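Local coordinates for ABC transporter periplasmic peptide-binding protein (Pseudoalteromonas, PDB 4QFL) that binds dipeptides such as Ala-Phe in the periplasm, probably delivering them to an ABC transporter for uptake into the cell, at residues 57-67 against 175-186. Sequence-based numbering, arbitrary orientation.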
ATOM      1  N   ALA A  57      -7.983  -8.528  -1.375  1.00 16.88           N
ATOM      2  CA  ALA A  57      -8.465  -7.638  -2.432  1.00 15.01           C
ATOM      3  C   ALA A  57      -8.762  -8.317  -3.768  1.00 17.45           C
ATOM      4  O   ALA A  57      -9.897  -8.300  -4.243  1.00 17.46           O
ATOM      5  CB  ALA A  57      -7.486  -6.498  -2.629  1.00 17.11           C
ATOM      6  N   ASN A  58      -7.739  -8.917  -4.373  1.00 18.57           N
ATOM      7  CA  ASN A  58      -7.901  -9.553  -5.673  1.00 18.99           C
ATOM      8  C   ASN A  58      -8.592 -10.892  -5.578  1.00 18.55           C
ATOM      9  O   ASN A  58      -9.019 -11.434  -6.594  1.00 20.89           O
ATOM     10  CB  ASN A  58      -6.551  -9.739  -6.375  1.00 17.23           C
ATOM     11  CG  ASN A  58      -5.945  -8.440  -6.814  1.00 20.35           C
ATOM     12  OD1 ASN A  58      -4.823  -8.100  -6.430  1.00 24.77           O
ATOM     13  ND2 ASN A  58      -6.679  -7.699  -7.617  1.00 17.36           N
ATOM     14  N   GLN A  59      -8.695 -11.432  -4.369  1.00 15.58           N
ATOM     15  CA  GLN A  59      -9.270 -12.758  -4.189  1.00 16.81           C
ATOM     16  C   GLN A  59     -10.785 -12.731  -3.990  1.00 17.92           C
ATOM     17  O   GLN A  59     -11.506 -13.505  -4.603  1.00 19.38           O
ATOM     18  CB  GLN A  59      -8.584 -13.491  -3.040  1.00 17.93           C
ATOM     19  CG  GLN A  59      -7.199 -14.041  -3.383  1.00 18.33           C
ATOM     20  CD  GLN A  59      -6.207 -12.967  -3.770  1.00 17.22           C
ATOM     21  OE1 GLN A  59      -5.842 -12.116  -2.955  1.00 18.28           O
ATOM     22  NE2 GLN A  59      -5.761 -12.999  -5.017  1.00 15.83           N
ATOM     23  N   LEU A  60     -11.270 -11.838  -3.138  1.00 16.98           N
ATOM     24  CA  LEU A  60     -12.691 -11.816  -2.816  1.00 16.57           C
ATOM     25  C   LEU A  60     -13.480 -10.834  -3.646  1.00 17.69           C
ATOM     26  O   LEU A  60     -14.701 -10.921  -3.700  1.00 18.10           O
ATOM     27  CB  LEU A  60     -12.898 -11.475  -1.344  1.00 16.87           C
ATOM     28  CG  LEU A  60     -12.368 -12.459  -0.318  1.00 18.37           C
ATOM     29  CD1 LEU A  60     -12.419 -11.816   1.041  1.00 18.92           C
ATOM     30  CD2 LEU A  60     -13.199 -13.726  -0.343  1.00 17.90           C
ATOM     31  N   TYR A  61     -12.792  -9.883  -4.271  1.00 15.92           N
ATOM     32  CA  TYR A  61     -13.463  -8.730  -4.876  1.00 18.03           C
ATOM     33  C   TYR A  61     -13.049  -8.429  -6.318  1.00 17.97           C
ATOM     34  O   TYR A  61     -12.084  -8.991  -6.824  1.00 17.76           O
ATOM     35  CB  TYR A  61     -13.189  -7.473  -4.045  1.00 17.34           C
ATOM     36  CG  TYR A  61     -13.681  -7.518  -2.623  1.00 18.20           C
ATOM     37  CD1 TYR A  61     -15.034  -7.383  -2.332  1.00 17.16           C
ATOM     38  CD2 TYR A  61     -12.788  -7.667  -1.559  1.00 19.06           C
ATOM     39  CE1 TYR A  61     -15.494  -7.410  -1.011  1.00 19.25           C
ATOM     40  CE2 TYR A  61     -13.238  -7.697  -0.236  1.00 18.38           C
ATOM     41  CZ  TYR A  61     -14.591  -7.565   0.027  1.00 16.93           C
ATOM     42  OH  TYR A  61     -15.038  -7.601   1.328  1.00 18.09           O
ATOM     43  N   ASP A  62     -13.791  -7.530  -6.964  1.00 13.99           N
ATOM     44  CA  ASP A  62     -13.354  -6.893  -8.201  1.00 19.37           C
ATOM     45  C   ASP A  62     -13.541  -5.394  -8.075  1.00 18.26           C
ATOM     46  O   ASP A  62     -14.378  -4.936  -7.306  1.00 17.25           O
ATOM     47  CB  ASP A  62     -14.172  -7.365  -9.405  1.00 17.73           C
ATOM     48  CG  ASP A  62     -14.087  -8.862  -9.636  1.00 18.09           C
ATOM     49  OD1 ASP A  62     -13.057  -9.326 -10.162  1.00 18.95           O
ATOM     50  OD2 ASP A  62     -15.071  -9.567  -9.328  1.00 20.10           O
ATOM     51  N   ARG A  63     -12.769  -4.639  -8.851  1.00 20.18           N
ATOM     52  CA  ARG A  63     -12.918  -3.194  -8.943  1.00 18.58           C
ATOM     53  C   ARG A  63     -13.718  -2.874 -10.186  1.00 17.56           C
ATOM     54  O   ARG A  63     -14.067  -3.764 -10.959  1.00 19.45           O
ATOM     55  CB  ARG A  63     -11.552  -2.518  -9.052  1.00 17.50           C
ATOM     56  CG  ARG A  63     -10.645  -2.719  -7.843  1.00 18.42           C
ATOM     57  CD  ARG A  63      -9.164  -2.581  -8.238  1.00 17.51           C
ATOM     58  NE  ARG A  63      -8.741  -3.704  -9.068  1.00 18.68           N
ATOM     59  CZ  ARG A  63      -7.525  -3.855  -9.580  1.00 19.48           C
ATOM     60  NH1 ARG A  63      -6.585  -2.945  -9.348  1.00 21.03           N
ATOM     61  NH2 ARG A  63      -7.247  -4.918 -10.325  1.00 24.00           N
ATOM     62  N   LEU A  64     -14.007  -1.594 -10.373  1.00 18.21           N
ATOM     63  CA  LEU A  64     -14.607  -1.113 -11.603  1.00 19.84           C
ATOM     64  C   LEU A  64     -13.628  -1.261 -12.765  1.00 17.99           C
ATOM     65  O   LEU A  64     -13.984  -1.696 -13.856  1.00 20.03           O
ATOM     66  CB  LEU A  64     -14.984   0.362 -11.441  1.00 18.59           C
ATOM     67  CG  LEU A  64     -16.115   0.608 -10.446  1.00 19.14           C
ATOM     68  CD1 LEU A  64     -16.334   2.099 -10.245  1.00 20.73           C
ATOM     69  CD2 LEU A  64     -17.376  -0.071 -10.942  1.00 18.19           C
ATOM     70  N   ILE A  65     -12.386  -0.874 -12.512  1.00 18.83           N
ATOM     71  CA  ILE A  65     -11.338  -0.888 -13.514  1.00 17.21           C
ATOM     72  C   ILE A  65     -10.020  -1.256 -12.863  1.00 19.80           C
ATOM     73  O   ILE A  65      -9.878  -1.226 -11.627  1.00 18.08           O
ATOM     74  CB  ILE A  65     -11.149   0.480 -14.156  1.00 14.60           C
ATOM     75  CG1 ILE A  65     -11.022   1.554 -13.076  1.00 16.74           C
ATOM     76  CG2 ILE A  65     -12.294   0.793 -15.068  1.00 19.60           C
ATOM     77  CD1 ILE A  65     -10.531   2.873 -13.591  1.00 18.21           C
ATOM     78  N   SER A  66      -9.057  -1.607 -13.705  1.00 17.64           N
ATOM     79  CA  SER A  66      -7.695  -1.837 -13.250  1.00 18.83           C
ATOM     80  C   SER A  66      -6.723  -1.083 -14.154  1.00 18.50           C
ATOM     81  O   SER A  66      -7.134  -0.390 -15.077  1.00 17.42           O
ATOM     82  CB  SER A  66      -7.370  -3.339 -13.222  1.00 19.62           C
ATOM     83  OG  SER A  66      -7.498  -3.935 -14.509  1.00 20.04           O
ATOM     84  N   ILE A  67      -5.433  -1.212 -13.875  1.00 18.89           N
ATOM     85  CA  ILE A  67      -4.412  -0.588 -14.699  1.00 16.94           C
ATOM     86  C   ILE A  67      -3.501  -1.665 -15.276  1.00 20.13           C
ATOM     87  O   ILE A  67      -2.914  -2.462 -14.543  1.00 21.60           O
ATOM     88  CB  ILE A  67      -3.585   0.396 -13.880  1.00 18.09           C
ATOM     89  CG1 ILE A  67      -4.498   1.500 -13.345  1.00 21.67           C
ATOM     90  CG2 ILE A  67      -2.452   0.967 -14.718  1.00 19.07           C
ATOM     91  CD1 ILE A  67      -3.856   2.413 -12.320  1.00 17.73           C
ATOM     92  N   LEU A 175      -9.294   8.456 -11.785  1.00 20.76           N
ATOM     93  CA  LEU A 175      -9.418   7.071 -12.241  1.00 22.38           C
ATOM     94  C   LEU A 175      -8.332   6.170 -11.639  1.00 20.08           C
ATOM     95  O   LEU A 175      -8.602   5.025 -11.291  1.00 19.62           O
ATOM     96  CB  LEU A 175      -9.392   6.975 -13.770  1.00 21.16           C
ATOM     97  CG  LEU A 175     -10.702   7.286 -14.492  1.00 20.24           C
ATOM     98  CD1 LEU A 175     -10.581   6.905 -15.939  1.00 19.39           C
ATOM     99  CD2 LEU A 175     -11.838   6.528 -13.851  1.00 23.44           C
ATOM    100  N   ALA A 176      -7.106   6.679 -11.525  1.00 22.42           N
ATOM    101  CA  ALA A 176      -6.020   5.880 -10.942  1.00 21.45           C
ATOM    102  C   ALA A 176      -6.433   5.435  -9.551  1.00 16.99           C
ATOM    103  O   ALA A 176      -6.283   4.270  -9.189  1.00 18.85           O
ATOM    104  CB  ALA A 176      -4.714   6.668 -10.897  1.00 17.58           C
ATOM    105  N   ASN A 177      -6.981   6.364  -8.784  1.00 18.61           N
ATOM    106  CA  ASN A 177      -7.461   6.046  -7.443  1.00 18.54           C
ATOM    107  C   ASN A 177      -8.633   5.069  -7.446  1.00 17.31           C
ATOM    108  O   ASN A 177      -8.763   4.257  -6.537  1.00 17.94           O
ATOM    109  CB  ASN A 177      -7.816   7.317  -6.676  1.00 14.73           C
ATOM    110  CG  ASN A 177      -6.607   8.144  -6.341  1.00 15.06           C
ATOM    111  OD1 ASN A 177      -5.555   7.619  -6.001  1.00 17.95           O
ATOM    112  ND2 ASN A 177      -6.749   9.449  -6.440  1.00 16.96           N
ATOM    113  N   MET A 178      -9.478   5.135  -8.471  1.00 18.08           N
ATOM    114  CA  MET A 178     -10.580   4.180  -8.607  1.00 17.14           C
ATOM    115  C   MET A 178     -10.115   2.794  -9.077  1.00 17.38           C
ATOM    116  O   MET A 178     -10.885   1.828  -9.052  1.00 17.33           O
ATOM    117  CB  MET A 178     -11.679   4.719  -9.538  1.00 20.26           C
ATOM    118  CG  MET A 178     -12.346   5.997  -9.053  1.00 21.37           C
ATOM    119  SD  MET A 178     -13.202   5.767  -7.489  1.00 21.98           S
ATOM    120  CE  MET A 178     -14.458   4.590  -7.987  1.00 20.73           C
ATOM    121  N   ALA A 179      -8.859   2.699  -9.497  1.00 17.79           N
ATOM    122  CA  ALA A 179      -8.314   1.422  -9.931  1.00 16.64           C
ATOM    123  C   ALA A 179      -7.398   0.815  -8.875  1.00 18.80           C
ATOM    124  O   ALA A 179      -6.704  -0.157  -9.143  1.00 18.24           O
ATOM    125  CB  ALA A 179      -7.573   1.575 -11.248  1.00 17.68           C
ATOM    126  N   THR A 180      -7.382   1.386  -7.675  1.00 19.13           N
ATOM    127  CA  THR A 180      -6.541   0.836  -6.613  1.00 17.62           C
ATOM    128  C   THR A 180      -7.234  -0.353  -5.968  1.00 17.53           C
ATOM    129  O   THR A 180      -8.445  -0.534  -6.124  1.00 16.48           O
ATOM    130  CB  THR A 180      -6.179   1.884  -5.537  1.00 15.79           C
ATOM    131  OG1 THR A 180      -7.373   2.343  -4.890  1.00 19.17           O
ATOM    132  CG2 THR A 180      -5.447   3.062  -6.160  1.00 14.98           C
ATOM    133  N   ASP A 181      -6.456  -1.164  -5.259  1.00 17.32           N
ATOM    134  CA  ASP A 181      -6.980  -2.321  -4.543  1.00 17.86           C
ATOM    135  C   ASP A 181      -7.971  -1.954  -3.437  1.00 17.48           C
ATOM    136  O   ASP A 181      -8.662  -2.823  -2.901  1.00 16.15           O
ATOM    137  CB  ASP A 181      -5.831  -3.114  -3.920  1.00 18.63           C
ATOM    138  CG  ASP A 181      -4.875  -3.672  -4.952  1.00 21.46           C
ATOM    139  OD1 ASP A 181      -5.329  -4.397  -5.860  1.00 24.98           O
ATOM    140  OD2 ASP A 181      -3.670  -3.374  -4.852  1.00 23.49           O
ATOM    141  N   PHE A 182      -8.019  -0.676  -3.078  1.00 17.11           N
ATOM    142  CA  PHE A 182      -8.921  -0.209  -2.029  1.00 15.49           C
ATOM    143  C   PHE A 182     -10.319   0.056  -2.593  1.00 18.72           C
ATOM    144  O   PHE A 182     -11.302   0.113  -1.841  1.00 18.47           O
ATOM    145  CB  PHE A 182      -8.360   1.059  -1.379  1.00 17.91           C
ATOM    146  CG  PHE A 182      -6.883   0.983  -1.091  1.00 17.92           C
ATOM    147  CD1 PHE A 182      -6.400   0.132  -0.108  1.00 17.55           C
ATOM    148  CD2 PHE A 182      -5.976   1.742  -1.815  1.00 16.27           C
ATOM    149  CE1 PHE A 182      -5.054   0.049   0.141  1.00 14.57           C
ATOM    150  CE2 PHE A 182      -4.623   1.661  -1.557  1.00 15.79           C
ATOM    151  CZ  PHE A 182      -4.168   0.821  -0.585  1.00 14.19           C
ATOM    152  N   ALA A 183     -10.401   0.200  -3.916  1.00 17.05           N
ATOM    153  CA  ALA A 183     -11.627   0.637  -4.577  1.00 15.52           C
ATOM    154  C   ALA A 183     -12.527  -0.516  -5.020  1.00 17.56           C
ATOM    155  O   ALA A 183     -13.126  -0.470  -6.099  1.00 18.27           O
ATOM    156  CB  ALA A 183     -11.275   1.512  -5.767  1.00 16.94           C
ATOM    157  N   VAL A 184     -12.636  -1.549  -4.193  1.00 16.27           N
ATOM    158  CA  VAL A 184     -13.416  -2.717  -4.599  1.00 16.05           C
ATOM    159  C   VAL A 184     -14.886  -2.412  -4.498  1.00 15.86           C
ATOM    160  O   VAL A 184     -15.283  -1.464  -3.822  1.00 17.27           O
ATOM    161  CB  VAL A 184     -13.123  -3.940  -3.741  1.00 15.00           C
ATOM    162  CG1 VAL A 184     -11.636  -4.285  -3.796  1.00 16.70           C
ATOM    163  CG2 VAL A 184     -13.587  -3.717  -2.315  1.00 15.24           C
ATOM    164  N   VAL A 185     -15.691  -3.226  -5.168  1.00 15.58           N
ATOM    165  CA  VAL A 185     -17.147  -3.109  -5.108  1.00 17.68           C
ATOM    166  C   VAL A 185     -17.779  -4.025  -4.055  1.00 17.66           C
ATOM    167  O   VAL A 185     -17.541  -5.238  -4.053  1.00 18.63           O
ATOM    168  CB  VAL A 185     -17.775  -3.431  -6.471  1.00 16.64           C
ATOM    169  CG1 VAL A 185     -19.290  -3.405  -6.370  1.00 18.36           C
ATOM    170  CG2 VAL A 185     -17.286  -2.441  -7.509  1.00 18.67           C
ATOM    171  N   LEU A 186     -18.595  -3.441  -3.179  1.00 17.01           N
ATOM    172  CA  LEU A 186     -19.243  -4.187  -2.103  1.00 17.77           C
ATOM    173  C   LEU A 186     -20.713  -4.480  -2.397  1.00 17.29           C
ATOM    174  O   LEU A 186     -21.278  -3.945  -3.345  1.00 18.28           O
ATOM    175  CB  LEU A 186     -19.138  -3.418  -0.782  1.00 20.18           C
ATOM    176  CG  LEU A 186     -17.730  -2.996  -0.367  1.00 20.14           C
ATOM    177  CD1 LEU A 186     -17.772  -2.203   0.935  1.00 21.08           C
ATOM    178  CD2 LEU A 186     -16.890  -4.222  -0.210  1.00 18.71           C
TER
HETATM  179  O   HOH W   1     -16.376  -7.353  -5.503  1.00 18.63           O
HETATM  180  O   HOH W   2      -3.453  -3.701  -8.641  1.00 25.26           O
HETATM  181  O   HOH W   3     -13.337   0.601  -8.548  1.00 16.57           O
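Arg63 reaches across the 180-183 turn and shows how one bent side chain can tie an extended segment to a loop. Its chain folds at chi3 (-70°), which brings NH1 to the carbonyl oxygen of Ala179 at 2.8 Å. The bond is bent, 133° at the hydrogen, and the oxygen sits out of the guanidinium plane. OD1 of Asp181 lies over a face of the same group, 4.0 Å from NH1, so this long salt bridge acts through charge alone; OD2 of Asp181 is taken by the backbone N of Ala526, and the side chain lies about 6 Å from the bound alanine. A methionine in place of Arg63 would probably leave the Ala179 carbonyl without its side-chain donor and the Asp181 carboxylate without this opposing charge.

Two residues earlier, Tyr61 lays its ring against Val184. The valine holds CG2 between its backbone N and carbonyl carbon, and from there the methyl sits over one ring face, 4.0 Å from the centroid and 18° off the normal, a CH-pi contact. CB of Leu60 backs the opposite face, and the hydroxyl bonds to Phe42 O. Val185 N gives Asp62 O a nearly straight bond of 3.0 Å, while a water joins Asp62 N to Val185 O.

At the other end the contact is apolar: Ala179 CB packs against Ile65 CG1 and lies 3.7 Å from Ile67 CG1, and the Ile65 side chain crosses that of Leu175 at about a right angle, CD1 against CD2. The buried junction joins the end of helix 50-60 and strand 65-67 to the end of helix 174-178 and the loop following it, with Phe74 of strand 74-76 and Trp82 of strand 79-84 packing against Ile65 and Leu175.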